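Side-chain contact in AxyAgu115A (Amphibacillus xylanus NBRC 15112, PDB 6NPS), which probably cleaves alpha-linked glucuronic acid side groups from glucuronoxylan, as a family GH115 glycoside hydrolase: residues R33-K38 with L204-K209. The protein carries 3 engineered substitutions. Residues are numbered along the deposited sequence; the frame is centred on the assembly and turned at random.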
ATOM      1  N   ARG A  33     -62.325  13.945  10.427  1.00 42.77           N
ATOM      2  CA  ARG A  33     -62.619  15.219   9.777  1.00 45.42           C
ATOM      3  C   ARG A  33     -61.347  15.882   9.250  1.00 43.15           C
ATOM      4  O   ARG A  33     -61.338  16.404   8.128  1.00 40.94           O
ATOM      5  CB  ARG A  33     -63.346  16.141  10.755  1.00 52.29           C
ATOM      6  CG  ARG A  33     -64.512  16.916  10.146  1.00 67.38           C
ATOM      7  CD  ARG A  33     -65.618  17.150  11.168  1.00 76.43           C
ATOM      8  NE  ARG A  33     -65.058  17.586  12.444  1.00 84.69           N
ATOM      9  CZ  ARG A  33     -65.490  17.184  13.640  1.00 87.25           C
ATOM     10  NH1 ARG A  33     -66.501  16.325  13.732  1.00 87.38           N
ATOM     11  NH2 ARG A  33     -64.901  17.633  14.744  1.00 85.27           N
ATOM     12  N   LYS A  34     -60.246  15.839  10.027  1.00 39.77           N
ATOM     13  CA  LYS A  34     -58.974  16.407   9.553  1.00 45.48           C
ATOM     14  C   LYS A  34     -58.436  15.680   8.319  1.00 36.75           C
ATOM     15  O   LYS A  34     -57.825  16.310   7.440  1.00 37.40           O
ATOM     16  CB  LYS A  34     -57.921  16.374  10.663  1.00 51.08           C
ATOM     17  CG  LYS A  34     -58.293  17.199  11.872  1.00 60.96           C
ATOM     18  CD  LYS A  34     -57.261  17.033  12.971  1.00 67.35           C
ATOM     19  CE  LYS A  34     -56.164  18.083  12.855  1.00 72.04           C
ATOM     20  NZ  LYS A  34     -56.061  18.878  14.119  1.00 76.56           N
ATOM     21  N   ILE A  35     -58.563  14.350   8.270  1.00 38.57           N
ATOM     22  CA  ILE A  35     -58.130  13.622   7.072  1.00 36.40           C
ATOM     23  C   ILE A  35     -59.035  13.986   5.887  1.00 35.16           C
ATOM     24  O   ILE A  35     -58.568  14.185   4.762  1.00 38.13           O
ATOM     25  CB  ILE A  35     -58.130  12.108   7.365  1.00 36.04           C
ATOM     26  CG1 ILE A  35     -57.089  11.752   8.443  1.00 33.32           C
ATOM     27  CG2 ILE A  35     -57.950  11.290   6.087  1.00 32.17           C
ATOM     28  CD1 ILE A  35     -55.670  11.985   7.995  1.00 30.25           C
ATOM     29  N   ALA A  36     -60.353  14.106   6.136  1.00 38.79           N
ATOM     30  CA  ALA A  36     -61.294  14.517   5.090  1.00 40.46           C
ATOM     31  C   ALA A  36     -60.909  15.869   4.484  1.00 44.60           C
ATOM     32  O   ALA A  36     -60.975  16.047   3.254  1.00 42.20           O
ATOM     33  CB  ALA A  36     -62.715  14.563   5.659  1.00 39.84           C
ATOM     34  N   ASN A  37     -60.459  16.821   5.322  1.00 38.52           N
ATOM     35  CA  ASN A  37     -59.939  18.090   4.792  1.00 42.70           C
ATOM     36  C   ASN A  37     -58.682  17.911   3.943  1.00 40.26           C
ATOM     37  O   ASN A  37     -58.479  18.655   2.975  1.00 42.38           O
ATOM     38  CB  ASN A  37     -59.654  19.058   5.929  1.00 50.89           C
ATOM     39  CG  ASN A  37     -60.917  19.606   6.527  1.00 66.45           C
ATOM     40  OD1 ASN A  37     -61.942  19.733   5.839  1.00 66.64           O
ATOM     41  ND2 ASN A  37     -60.876  19.908   7.825  1.00 71.70           N
ATOM     42  N   LYS A  38     -57.809  16.962   4.293  1.00 33.32           N
ATOM     43  CA  LYS A  38     -56.663  16.688   3.439  1.00 34.67           C
ATOM     44  C   LYS A  38     -57.107  16.140   2.093  1.00 36.65           C
ATOM     45  O   LYS A  38     -56.548  16.499   1.053  1.00 41.43           O
ATOM     46  CB  LYS A  38     -55.730  15.706   4.131  1.00 37.98           C
ATOM     47  CG  LYS A  38     -55.126  16.290   5.423  1.00 41.83           C
ATOM     48  CD  LYS A  38     -53.947  15.454   5.890  1.00 45.21           C
ATOM     49  CE  LYS A  38     -53.352  15.969   7.206  1.00 44.35           C
ATOM     50  NZ  LYS A  38     -52.795  17.350   7.106  1.00 49.81           N
ATOM     51  N   LEU A 204     -47.899  10.992   6.096  1.00 33.53           N
ATOM     52  CA  LEU A 204     -47.170  10.036   5.280  1.00 36.77           C
ATOM     53  C   LEU A 204     -47.438   8.614   5.748  1.00 37.71           C
ATOM     54  O   LEU A 204     -47.706   7.722   4.936  1.00 38.78           O
ATOM     55  CB  LEU A 204     -45.678  10.342   5.318  1.00 31.65           C
ATOM     56  CG  LEU A 204     -44.790   9.282   4.677  1.00 34.02           C
ATOM     57  CD1 LEU A 204     -44.985   9.173   3.125  1.00 36.25           C
ATOM     58  CD2 LEU A 204     -43.323   9.553   4.989  1.00 33.18           C
ATOM     59  N   LEU A 205     -47.351   8.388   7.059  1.00 32.98           N
ATOM     60  CA  LEU A 205     -47.604   7.067   7.639  1.00 30.90           C
ATOM     61  C   LEU A 205     -48.993   6.544   7.260  1.00 30.68           C
ATOM     62  O   LEU A 205     -49.146   5.395   6.813  1.00 34.10           O
ATOM     63  CB  LEU A 205     -47.498   7.161   9.165  1.00 28.74           C
ATOM     64  CG  LEU A 205     -47.812   5.845   9.880  1.00 32.80           C
ATOM     65  CD1 LEU A 205     -46.710   4.846   9.561  1.00 30.68           C
ATOM     66  CD2 LEU A 205     -47.879   6.105  11.389  1.00 34.54           C
ATOM     67  N   LEU A 206     -50.021   7.362   7.476  1.00 28.51           N
ATOM     68  CA  LEU A 206     -51.384   6.913   7.215  1.00 30.96           C
ATOM     69  C   LEU A 206     -51.657   6.760   5.712  1.00 32.82           C
ATOM     70  O   LEU A 206     -52.423   5.879   5.310  1.00 30.34           O
ATOM     71  CB  LEU A 206     -52.378   7.886   7.841  1.00 30.47           C
ATOM     72  CG  LEU A 206     -52.450   7.951   9.377  1.00 33.37           C
ATOM     73  CD1 LEU A 206     -53.261   9.150   9.826  1.00 35.39           C
ATOM     74  CD2 LEU A 206     -53.124   6.636   9.898  1.00 33.73           C
ATOM     75  N   ARG A 207     -51.053   7.603   4.866  1.00 31.01           N
ATOM     76  CA  ARG A 207     -51.252   7.422   3.425  1.00 30.93           C
ATOM     77  C   ARG A 207     -50.636   6.119   2.944  1.00 37.12           C
ATOM     78  O   ARG A 207     -51.131   5.508   1.970  1.00 34.78           O
ATOM     79  CB  ARG A 207     -50.674   8.616   2.659  1.00 31.66           C
ATOM     80  CG  ARG A 207     -51.588   9.865   2.682  1.00 32.49           C
ATOM     81  CD  ARG A 207     -51.023  10.976   1.801  1.00 32.19           C
ATOM     82  NE  ARG A 207     -51.735  12.260   1.892  1.00 36.84           N
ATOM     83  CZ  ARG A 207     -52.737  12.635   1.079  1.00 41.17           C
ATOM     84  NH1 ARG A 207     -53.185  11.807   0.128  1.00 37.13           N
ATOM     85  NH2 ARG A 207     -53.286  13.852   1.206  1.00 40.98           N
ATOM     86  N   LEU A 208     -49.546   5.676   3.600  1.00 33.11           N
ATOM     87  CA  LEU A 208     -48.949   4.382   3.289  1.00 27.47           C
ATOM     88  C   LEU A 208     -49.658   3.241   4.013  1.00 27.61           C
ATOM     89  O   LEU A 208     -49.195   2.113   3.966  1.00 38.73           O
ATOM     90  CB  LEU A 208     -47.451   4.393   3.652  1.00 27.72           C
ATOM     91  CG  LEU A 208     -46.623   5.440   2.911  1.00 38.59           C
ATOM     92  CD1 LEU A 208     -45.177   5.421   3.397  1.00 41.26           C
ATOM     93  CD2 LEU A 208     -46.666   5.195   1.421  1.00 38.35           C
ATOM     94  N   LYS A 209     -50.776   3.521   4.659  1.00 29.57           N
ATOM     95  CA  LYS A 209     -51.603   2.544   5.374  1.00 38.86           C
ATOM     96  C   LYS A 209     -50.910   1.966   6.616  1.00 37.69           C
ATOM     97  O   LYS A 209     -51.238   0.844   7.053  1.00 34.62           O
ATOM     98  CB  LYS A 209     -52.070   1.427   4.437  1.00 43.55           C
ATOM     99  CG  LYS A 209     -52.775   2.000   3.184  1.00 54.99           C
ATOM    100  CD  LYS A 209     -53.097   0.946   2.156  1.00 58.86           C
ATOM    101  CE  LYS A 209     -51.831   0.378   1.537  1.00 64.98           C
ATOM    102  NZ  LYS A 209     -51.456   1.050   0.251  1.00 66.24           N
TER
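The contact joins the N-terminal domain to the TIM barrel of this GH115 enzyme. Helix 30-47 packs here against the C-terminal end of helix 195-207, which precedes barrel strand 212-214. Within 33-38 and 204-209 the nearest CA atoms, those of Ile35 and Leu206, are 9.5 Å apart. Side chains bridge the gap at two points.

The first is apolar. Methyl CD1 of Ile35 meets methyl CD1 of Leu206 at 4.1 Å. Ile35 has CG1 beside the backbone N (chi1 -65°), and this branch carries CD1 across to the barrel helix. Leu206 points at helix 30-47 from the start. Tyr238 of helix 230-238 touches both side chains. Ile124, Leu127 and Phe128 of helix 120-133 pack on Ile35 as well, so the pair is part of a larger buried core.

The second point is a loose approach. Arg207 stretches its chain, with chi2 and chi3 both near 180°, until its guanidinium lies beside Lys38. Its NE forms a salt bridge with Glu203, one turn back, and its NH1 forms another with Asp42 of helix 30-47. NH2 is hydrogen-bonded too. The two carboxylates probably fix the rotation of the buried group and balance its charge. CB of Lys38 points toward 204-209, but its amino end leads away to a salt bridge with Asp199. Glu203 also receives Lys38 NZ, at longer, weak range. Lys38 NZ is 6.9 Å from Arg207 NH2.

Past Arg207 the barrel helix ends in a Schellman motif. Lys209, with positive phi, is its C' residue, and Lys209 N bonds to Leu206 O at 2.9 Å. Back at the interface, Arg207 NH2 lies 4.2 Å from Lys38 CB, and Lys38 O sits at the guanidinium edge, near its plane but too far for a hydrogen bond.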